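Local coordinates for protein peroxide stress regulator PerR, FUR family (Streptococcus pyogenes, PDB 4LMY) that probably senses peroxide through a metal site and regulates transcription of stress-response genes by binding DNA, as a FUR-family regulator, at residues 76-81 and 95-100; 45-50 and 90-95; 3-8 and 110-115. All coordinates share one frame; numbering follows the deposited sequence.

Contact 1: residues 76-81 and 95-100; sequences EGFVSE and MGHQHV. With ZN (zinc ion), chain E.
The ring of Phe78 meets 95-100 with its edge: CD1 lies 3.9 Å from Gly96 CA, which sits in the ring plane, and CE1 lies 3.9 Å from His97 CE1. Over one face of that ring, offset toward the rim, stands the carbonyl oxygen of Glu76. Phe78 and His97 meet at a slant, with no stacking. At the edge of the imidazole, His97 ND1 donates to a water, 3.0 Å from that water's oxygen, and His97 NE2 binds zinc at 2.2 Å. The same water donates to Gly77 O. The imidazole is therefore held at both nitrogens, by zinc at NE2 and by the water at ND1, and the water ties it to the turn that ends the preceding helix. Gly77, with positive phi, closes that helix in a Schellman motif.

Phe78 O is the polar centre of the backbone contact. It takes a nearly straight bond from Met95 N (3.1 Å, 164° at the hydrogen) and a weak, bent one from Gly96 N. Met95, its chain bent at chi2 (-55°) and again at chi3, folds back over 76-81, which brings CE to 3.6 Å from Ser80 CB.

Zinc also binds His99 NE2 at 2.1 Å; His4, His6 and His19 complete the histidine shell, and Asn15 is a further residue of the site. Phe78 packs on Asn15 and Val16 of helix 12-22 and on Phe94 of strand 91-94, while Val100 lies in strand 98-104, which pairs with strand 110-115, placing the contact at the passage between the two sheets.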
loop_
_atom_site.group_PDB
_atom_site.type_symbol
_atom_site.label_atom_id
_atom_site.label_comp_id
_atom_site.label_asym_id
_atom_site.label_seq_id
_atom_site.Cartn_x
_atom_site.Cartn_y
_atom_site.Cartn_z
ATOM N N GLU B 76 3.454 20.586 11.531
ATOM C CA GLU B 76 4.364 19.446 11.615
ATOM C C GLU B 76 4.222 18.506 10.417
ATOM O O GLU B 76 4.961 17.530 10.293
ATOM C CB GLU B 76 4.177 18.686 12.934
ATOM C CG GLU B 76 4.485 19.511 14.180
ATOM C CD GLU B 76 5.911 20.035 14.210
ATOM O OE1 GLU B 76 6.126 21.138 14.757
ATOM O OE2 GLU B 76 6.816 19.344 13.696
ATOM N N GLY B 77 3.262 18.802 9.545
ATOM C CA GLY B 77 3.151 18.128 8.262
ATOM C C GLY B 77 2.373 16.827 8.238
ATOM O O GLY B 77 2.669 15.942 7.435
ATOM N N PHE B 78 1.369 16.708 9.100
ATOM C CA PHE B 78 0.572 15.486 9.157
ATOM C C PHE B 78 -0.868 15.700 8.696
ATOM O O PHE B 78 -1.603 14.740 8.462
ATOM C CB PHE B 78 0.603 14.890 10.566
ATOM C CG PHE B 78 1.980 14.522 11.035
ATOM C CD1 PHE B 78 2.664 13.472 10.447
ATOM C CD2 PHE B 78 2.591 15.223 12.061
ATOM C CE1 PHE B 78 3.931 13.127 10.872
ATOM C CE2 PHE B 78 3.860 14.883 12.491
ATOM C CZ PHE B 78 4.530 13.833 11.894
ATOM N N VAL B 79 -1.266 16.962 8.567
ATOM C CA VAL B 79 -2.613 17.308 8.123
ATOM C C VAL B 79 -2.562 18.462 7.122
ATOM O O VAL B 79 -1.801 19.412 7.301
ATOM C CB VAL B 79 -3.526 17.681 9.322
ATOM C CG1 VAL B 79 -4.802 18.368 8.850
ATOM C CG2 VAL B 79 -3.859 16.444 10.149
ATOM N N SER B 80 -3.362 18.370 6.065
ATOM C CA SER B 80 -3.435 19.432 5.067
ATOM C C SER B 80 -4.768 20.175 5.117
ATOM O O SER B 80 -5.820 19.569 5.320
ATOM C CB SER B 80 -3.208 18.863 3.666
ATOM O OG SER B 80 -4.037 17.737 3.433
ATOM N N GLU B 81 -4.714 21.491 4.938
ATOM C CA GLU B 81 -5.923 22.293 4.816
ATOM C C GLU B 81 -6.380 22.262 3.365
ATOM O O GLU B 81 -5.630 22.642 2.465
ATOM C CB GLU B 81 -5.662 23.741 5.233
ATOM C CG GLU B 81 -4.899 23.906 6.534
ATOM C CD GLU B 81 -4.761 25.361 6.934
ATOM O OE1 GLU B 81 -3.650 25.770 7.333
ATOM O OE2 GLU B 81 -5.766 26.097 6.849
ATOM N N MET B 95 -2.801 12.983 6.260
ATOM C CA MET B 95 -2.032 12.301 5.221
ATOM C C MET B 95 -0.648 11.872 5.717
ATOM O O MET B 95 0.213 11.476 4.930
ATOM C CB MET B 95 -1.944 13.156 3.945
ATOM C CG MET B 95 -0.780 14.143 3.864
ATOM S SD MET B 95 -0.661 15.293 5.244
ATOM C CE MET B 95 -0.361 16.829 4.373
ATOM N N GLY B 96 -0.457 11.931 7.033
ATOM C CA GLY B 96 0.803 11.564 7.654
ATOM C C GLY B 96 1.303 10.179 7.284
ATOM O O GLY B 96 0.521 9.254 7.071
ATOM N N HIS B 97 2.621 10.044 7.218
ATOM C CA HIS B 97 3.262 8.805 6.798
ATOM C C HIS B 97 3.386 7.793 7.933
ATOM O O HIS B 97 3.024 8.062 9.079
ATOM C CB HIS B 97 4.662 9.120 6.283
ATOM C CG HIS B 97 5.579 9.645 7.343
ATOM N ND1 HIS B 97 5.618 10.977 7.700
ATOM C CD2 HIS B 97 6.475 9.016 8.137
ATOM C CE1 HIS B 97 6.506 11.144 8.663
ATOM N NE2 HIS B 97 7.041 9.972 8.949
ATOM N N GLN B 98 3.920 6.624 7.604
ATOM C CA GLN B 98 4.244 5.622 8.606
ATOM C C GLN B 98 5.575 4.981 8.233
ATOM O O GLN B 98 6.165 5.310 7.202
ATOM C CB GLN B 98 3.154 4.553 8.681
ATOM C CG GLN B 98 3.095 3.671 7.454
ATOM C CD GLN B 98 2.204 2.465 7.639
ATOM O OE1 GLN B 98 1.815 1.825 6.669
ATOM N NE2 GLN B 98 1.887 2.137 8.885
ATOM N N HIS B 99 6.037 4.058 9.063
ATOM C CA HIS B 99 7.282 3.359 8.782
ATOM C C HIS B 99 7.082 1.857 8.883
ATOM O O HIS B 99 6.587 1.351 9.888
ATOM C CB HIS B 99 8.388 3.838 9.718
ATOM C CG HIS B 99 8.649 5.307 9.618
ATOM N ND1 HIS B 99 9.662 5.833 8.848
ATOM C CD2 HIS B 99 8.000 6.364 10.162
ATOM C CE1 HIS B 99 9.641 7.151 8.936
ATOM N NE2 HIS B 99 8.639 7.499 9.724
ATOM N N VAL B 100 7.476 1.158 7.822
ATOM C CA VAL B 100 7.202 -0.264 7.663
ATOM C C VAL B 100 8.503 -1.057 7.590
ATOM O O VAL B 100 9.460 -0.633 6.948
ATOM C CB VAL B 100 6.390 -0.511 6.370
ATOM C CG1 VAL B 100 6.080 -1.995 6.177
ATOM C CG2 VAL B 100 5.111 0.318 6.382
HETATM ZN ZN ZN E . 8.390 9.439 10.600
HETATM O O HOH W 1 3.735 13.013 6.671
#

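Contact 2: residues 45-50 and 90-95; sequences PSADKI and TYYDFM
Pro45 O accepts the backbone N-H of Tyr92 at 2.9 Å, with 152° at the hydrogen and the donor tilted 34° from the carbonyl plane, just where 45-50 turns into helix 47-54. Around this bond the Tyr92 ring presents its edge: Pro45 O lies in the ring plane, 3.5 Å from Tyr92 CD2. With CG anti to the carbonyl carbon, chi1 -60° places this ring beside the first residues of the helix, Tyr92 CE2 lying 4.3 Å from Ala47 CB. The edge of the Tyr91 ring meets Ser46 N, 3.8 Å from Tyr91 CD1, while its hydroxyl bonds to Asp87. Pro45 CD rests 3.1 Å from Tyr92 O, a close approach of ring carbon to carbonyl.

A water joins the two backbones a second time, accepting from Ala47 N and donating to Thr90 O, so an N-H of the first helical turn is satisfied through solvent. Ser46 OG accepts from Lys49 N at 3.1 Å, which makes Ser46 the N-cap. Ile50 and Tyr92 both reach Leu70 of helix 63-75. Together these features describe a capped helix start docked on the strand 91-94 edge of a two-stranded antiparallel hairpin, consistent with the winged-helix DNA-binding domain of FUR-family regulators.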
loop_
_atom_site.group_PDB
_atom_site.type_symbol
_atom_site.label_atom_id
_atom_site.label_comp_id
_atom_site.label_asym_id
_atom_site.label_seq_id
_atom_site.Cartn_x
_atom_site.Cartn_y
_atom_site.Cartn_z
ATOM N N PRO B 45 -13.051 16.621 7.451
ATOM C CA PRO B 45 -13.879 17.375 8.394
ATOM C C PRO B 45 -13.417 18.812 8.589
ATOM O O PRO B 45 -12.229 19.117 8.482
ATOM C CB PRO B 45 -13.709 16.594 9.700
ATOM C CG PRO B 45 -12.356 15.994 9.590
ATOM C CD PRO B 45 -12.202 15.631 8.136
ATOM N N SER B 46 -14.373 19.687 8.871
ATOM C CA SER B 46 -14.070 21.051 9.268
ATOM C C SER B 46 -13.670 21.045 10.736
ATOM O O SER B 46 -13.803 20.027 11.416
ATOM C CB SER B 46 -15.299 21.934 9.081
ATOM O OG SER B 46 -16.342 21.509 9.939
ATOM N N ALA B 47 -13.187 22.181 11.226
ATOM C CA ALA B 47 -12.843 22.308 12.636
ATOM C C ALA B 47 -14.080 22.112 13.504
ATOM O O ALA B 47 -14.005 21.520 14.580
ATOM C CB ALA B 47 -12.213 23.664 12.909
ATOM N N ASP B 48 -15.220 22.608 13.026
ATOM C CA ASP B 48 -16.475 22.482 13.760
ATOM C C ASP B 48 -16.915 21.027 13.872
ATOM O O ASP B 48 -17.386 20.597 14.924
ATOM C CB ASP B 48 -17.584 23.305 13.101
ATOM C CG ASP B 48 -18.856 23.335 13.928
ATOM O OD1 ASP B 48 -18.829 23.906 15.039
ATOM O OD2 ASP B 48 -19.883 22.794 13.469
ATOM N N LYS B 49 -16.760 20.279 12.783
ATOM C CA LYS B 49 -17.130 18.866 12.758
ATOM C C LYS B 49 -16.317 18.068 13.769
ATOM O O LYS B 49 -16.870 17.279 14.535
ATOM C CB LYS B 49 -16.937 18.274 11.361
ATOM C CG LYS B 49 -17.163 16.768 11.303
ATOM C CD LYS B 49 -18.427 16.417 10.542
ATOM C CE LYS B 49 -18.742 14.932 10.646
ATOM N NZ LYS B 49 -19.555 14.605 11.852
ATOM N N ILE B 50 -15.003 18.278 13.761
ATOM C CA ILE B 50 -14.116 17.646 14.730
ATOM C C ILE B 50 -14.575 17.979 16.143
ATOM O O ILE B 50 -14.722 17.096 16.989
ATOM C CB ILE B 50 -12.664 18.129 14.561
ATOM C CG1 ILE B 50 -12.151 17.835 13.149
ATOM C CG2 ILE B 50 -11.767 17.493 15.611
ATOM C CD1 ILE B 50 -10.808 18.467 12.843
ATOM N N THR B 90 -12.607 25.826 5.791
ATOM C CA THR B 90 -11.402 25.024 5.661
ATOM C C THR B 90 -11.695 23.595 6.091
ATOM O O THR B 90 -12.261 23.361 7.160
ATOM C CB THR B 90 -10.253 25.582 6.517
ATOM O OG1 THR B 90 -9.930 26.907 6.079
ATOM C CG2 THR B 90 -9.020 24.696 6.400
ATOM N N TYR B 91 -11.324 22.643 5.244
ATOM C CA TYR B 91 -11.482 21.236 5.571
ATOM C C TYR B 91 -10.115 20.600 5.752
ATOM O O TYR B 91 -9.140 21.009 5.121
ATOM C CB TYR B 91 -12.292 20.519 4.493
ATOM C CG TYR B 91 -13.677 21.096 4.325
ATOM C CD1 TYR B 91 -14.693 20.780 5.220
ATOM C CD2 TYR B 91 -13.967 21.967 3.283
ATOM C CE1 TYR B 91 -15.958 21.310 5.080
ATOM C CE2 TYR B 91 -15.232 22.500 3.133
ATOM C CZ TYR B 91 -16.223 22.170 4.034
ATOM O OH TYR B 91 -17.483 22.697 3.891
ATOM N N TYR B 92 -10.045 19.602 6.623
ATOM C CA TYR B 92 -8.768 19.022 7.008
ATOM C C TYR B 92 -8.692 17.544 6.650
ATOM O O TYR B 92 -9.689 16.829 6.709
ATOM C CB TYR B 92 -8.532 19.221 8.507
ATOM C CG TYR B 92 -8.510 20.675 8.922
ATOM C CD1 TYR B 92 -7.313 21.371 9.021
ATOM C CD2 TYR B 92 -9.688 21.358 9.204
ATOM C CE1 TYR B 92 -7.287 22.700 9.396
ATOM C CE2 TYR B 92 -9.673 22.688 9.576
ATOM C CZ TYR B 92 -8.470 23.354 9.672
ATOM O OH TYR B 92 -8.448 24.679 10.045
ATOM N N ASP B 93 -7.501 17.093 6.275
ATOM C CA ASP B 93 -7.299 15.701 5.901
ATOM C C ASP B 93 -5.967 15.190 6.426
ATOM O O ASP B 93 -4.927 15.807 6.205
ATOM C CB ASP B 93 -7.334 15.547 4.381
ATOM C CG ASP B 93 -7.256 14.100 3.941
ATOM O OD1 ASP B 93 -8.007 13.269 4.496
ATOM O OD2 ASP B 93 -6.442 13.792 3.047
ATOM N N PHE B 94 -6.003 14.059 7.121
ATOM C CA PHE B 94 -4.780 13.436 7.605
ATOM C C PHE B 94 -4.088 12.708 6.456
ATOM O O PHE B 94 -4.713 11.914 5.755
ATOM C CB PHE B 94 -5.086 12.459 8.742
ATOM C CG PHE B 94 -3.861 11.941 9.441
ATOM C CD1 PHE B 94 -3.368 12.579 10.567
ATOM C CD2 PHE B 94 -3.197 10.822 8.966
ATOM C CE1 PHE B 94 -2.238 12.108 11.208
ATOM C CE2 PHE B 94 -2.068 10.349 9.603
ATOM C CZ PHE B 94 -1.589 10.991 10.726
ATOM N N MET B 95 -2.801 12.983 6.260
ATOM C CA MET B 95 -2.032 12.301 5.221
ATOM C C MET B 95 -0.648 11.872 5.717
ATOM O O MET B 95 0.213 11.476 4.930
ATOM C CB MET B 95 -1.944 13.156 3.945
ATOM C CG MET B 95 -0.780 14.143 3.864
ATOM S SD MET B 95 -0.661 15.293 5.244
ATOM C CE MET B 95 -0.361 16.829 4.373
HETATM O O HOH W 2 -12.916 24.551 9.540
#

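Contact 3: residues 3-8 and 110-115. With ZN (zinc ion), chain E.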
loop_
_atom_site.group_PDB
_atom_site.type_symbol
_atom_site.label_atom_id
_atom_site.label_comp_id
_atom_site.label_asym_id
_atom_site.label_seq_id
_atom_site.Cartn_x
_atom_site.Cartn_y
_atom_site.Cartn_z
ATOM N N ILE B 3 12.412 11.736 3.329
ATOM C CA ILE B 3 12.695 10.355 3.702
ATOM C C ILE B 3 13.606 10.281 4.927
ATOM O O ILE B 3 14.660 10.912 4.969
ATOM C CB ILE B 3 13.317 9.575 2.525
ATOM C CG1 ILE B 3 12.316 9.482 1.371
ATOM C CG2 ILE B 3 13.752 8.188 2.967
ATOM C CD1 ILE B 3 12.818 8.689 0.184
ATOM N N HIS B 4 13.184 9.508 5.924
ATOM C CA HIS B 4 13.891 9.413 7.196
ATOM C C HIS B 4 13.537 8.097 7.881
ATOM O O HIS B 4 12.705 7.337 7.385
ATOM C CB HIS B 4 13.485 10.576 8.102
ATOM C CG HIS B 4 12.047 10.541 8.519
ATOM N ND1 HIS B 4 11.037 11.084 7.756
ATOM C CD2 HIS B 4 11.450 10.025 9.620
ATOM C CE1 HIS B 4 9.879 10.906 8.369
ATOM N NE2 HIS B 4 10.104 10.268 9.502
ATOM N N SER B 5 14.161 7.839 9.026
ATOM C CA SER B 5 13.879 6.635 9.800
ATOM C C SER B 5 13.911 6.905 11.301
ATOM O O SER B 5 14.658 7.763 11.769
ATOM C CB SER B 5 14.878 5.527 9.458
ATOM O OG SER B 5 14.779 4.455 10.380
ATOM N N HIS B 6 13.097 6.169 12.049
ATOM C CA HIS B 6 13.128 6.237 13.505
ATOM C C HIS B 6 13.704 4.940 14.054
ATOM O O HIS B 6 13.617 4.664 15.253
ATOM C CB HIS B 6 11.728 6.470 14.072
ATOM C CG HIS B 6 10.993 7.600 13.423
ATOM N ND1 HIS B 6 11.129 8.910 13.829
ATOM C CD2 HIS B 6 10.109 7.614 12.398
ATOM C CE1 HIS B 6 10.364 9.683 13.078
ATOM N NE2 HIS B 6 9.732 8.920 12.203
ATOM N N GLN B 7 14.282 4.149 13.153
ATOM C CA GLN B 7 14.919 2.878 13.489
ATOM C C GLN B 7 13.960 1.854 14.100
ATOM O O GLN B 7 14.376 0.977 14.855
ATOM C CB GLN B 7 16.150 3.091 14.381
ATOM C CG GLN B 7 17.327 3.761 13.676
ATOM C CD GLN B 7 17.095 5.236 13.415
ATOM O OE1 GLN B 7 16.735 5.988 14.320
ATOM N NE2 GLN B 7 17.290 5.658 12.171
ATOM N N GLN B 8 12.681 1.970 13.754
ATOM C CA GLN B 8 11.681 0.973 14.129
ATOM C C GLN B 8 10.400 1.200 13.339
ATOM O O GLN B 8 10.177 2.283 12.797
ATOM C CB GLN B 8 11.382 1.011 15.631
ATOM C CG GLN B 8 10.480 2.152 16.067
ATOM C CD GLN B 8 10.199 2.136 17.561
ATOM O OE1 GLN B 8 10.405 3.134 18.251
ATOM N NE2 GLN B 8 9.724 1.001 18.064
ATOM N N ILE B 110 16.473 -6.860 9.408
ATOM C CA ILE B 110 15.352 -5.949 9.244
ATOM C C ILE B 110 15.812 -4.557 8.839
ATOM O O ILE B 110 16.738 -3.997 9.426
ATOM C CB ILE B 110 14.538 -5.831 10.548
ATOM C CG1 ILE B 110 13.970 -7.195 10.948
ATOM C CG2 ILE B 110 13.419 -4.814 10.391
ATOM C CD1 ILE B 110 13.196 -7.175 12.251
ATOM N N ALA B 111 15.162 -4.011 7.820
ATOM C CA ALA B 111 15.314 -2.613 7.467
ATOM C C ALA B 111 13.921 -2.002 7.510
ATOM O O ALA B 111 12.926 -2.726 7.515
ATOM C CB ALA B 111 15.921 -2.476 6.084
ATOM N N ASP B 112 13.841 -0.680 7.561
ATOM C CA ASP B 112 12.542 -0.020 7.520
ATOM C C ASP B 112 12.517 1.067 6.458
ATOM O O ASP B 112 13.560 1.598 6.071
ATOM C CB ASP B 112 12.162 0.547 8.892
ATOM C CG ASP B 112 13.159 1.565 9.403
ATOM O OD1 ASP B 112 12.997 2.762 9.091
ATOM O OD2 ASP B 112 14.100 1.167 10.120
ATOM N N PHE B 113 11.321 1.383 5.975
ATOM C CA PHE B 113 11.151 2.424 4.970
ATOM C C PHE B 113 9.936 3.293 5.282
ATOM O O PHE B 113 9.059 2.904 6.058
ATOM C CB PHE B 113 11.039 1.817 3.564
ATOM C CG PHE B 113 9.789 1.007 3.344
ATOM C CD1 PHE B 113 8.708 1.551 2.672
ATOM C CD2 PHE B 113 9.701 -0.298 3.800
ATOM C CE1 PHE B 113 7.556 0.811 2.462
ATOM C CE2 PHE B 113 8.552 -1.045 3.593
ATOM C CZ PHE B 113 7.482 -0.490 2.923
ATOM N N MET B 114 9.895 4.474 4.677
ATOM C CA MET B 114 8.798 5.409 4.893
ATOM C C MET B 114 7.672 5.152 3.913
ATOM O O MET B 114 7.889 5.121 2.702
ATOM C CB MET B 114 9.286 6.842 4.720
ATOM C CG MET B 114 8.263 7.889 5.112
ATOM S SD MET B 114 8.962 9.548 5.079
ATOM C CE MET B 114 8.538 10.075 3.420
ATOM N N ASP B 115 6.465 4.987 4.441
ATOM C CA ASP B 115 5.307 4.685 3.613
ATOM C C ASP B 115 4.217 5.748 3.705
ATOM O O ASP B 115 3.913 6.244 4.787
ATOM C CB ASP B 115 4.722 3.335 4.014
ATOM C CG ASP B 115 3.348 3.107 3.432
ATOM O OD1 ASP B 115 2.362 3.164 4.192
ATOM O OD2 ASP B 115 3.257 2.889 2.209
HETATM ZN ZN ZN E . 8.390 9.439 10.600
HETATM O O HOH W 3 11.775 4.588 7.480
HETATM O O HOH W 4 11.449 4.084 11.265
#
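Met114 and His4 cross at about a right angle, the thioether meeting the imidazole at a slant: Met114 SD lies 4.3 Å from the His4 ring centroid and 48° off its normal, an oblique sulfur-aromatic contact. Met114 is extended through chi1 and chi2 and bends at chi3 (93°), which turns CE toward Ile3, 4.3 Å from its CG1. Met114 N bonds to Gln128 of the second subunit, so this strand also faces the dimer partner. The far nitrogen of the same imidazole, His4 NE2, binds zinc at 2.2 Å, and His6 NE2 binds it too; His4 ND1 is held by Asp2 O.

Farther along, Asp112 points at the N-terminal segment, and its OD1 receives Ser5 OG at 2.8 Å on the syn lone pair. Ser5 OG in turn accepts from Gln7 N at 2.8 Å, an ST turn that bends the chain around His6. Two waters add to the grip on OD1: one also donates to His4 O, the other to Gln8 O while accepting from His6 N. Three donors, Ser5 OG and the two waters, thus converge on Asp112 OD1, which would be expected to favour the charged form of Asp112, while its links to the backbone of His4 and His6 tie the ligand-bearing segment to strand 110-115.

Contact 2 lies at the far end from the N-terminal segment, its centre about 28 Å from that of contact 3; contact 1, whose centre is about 14 Å from each, joins them. Contacts 1 and 2 are partly buried and share Met95 and the sheet of strands 79-82 and 91-94, where Ser80 N probably bonds to Asp93 O. Contacts 1 and 3 share the zinc and the pairing of strands 98-104 and 110-115. Their chemistry follows place: contact 2 combines helix capping with aromatic edges, contact 1 puts backbone bonds and a phenylalanine beside a metal ligand, and contact 3, at the surface, relies on a carboxylate and waters.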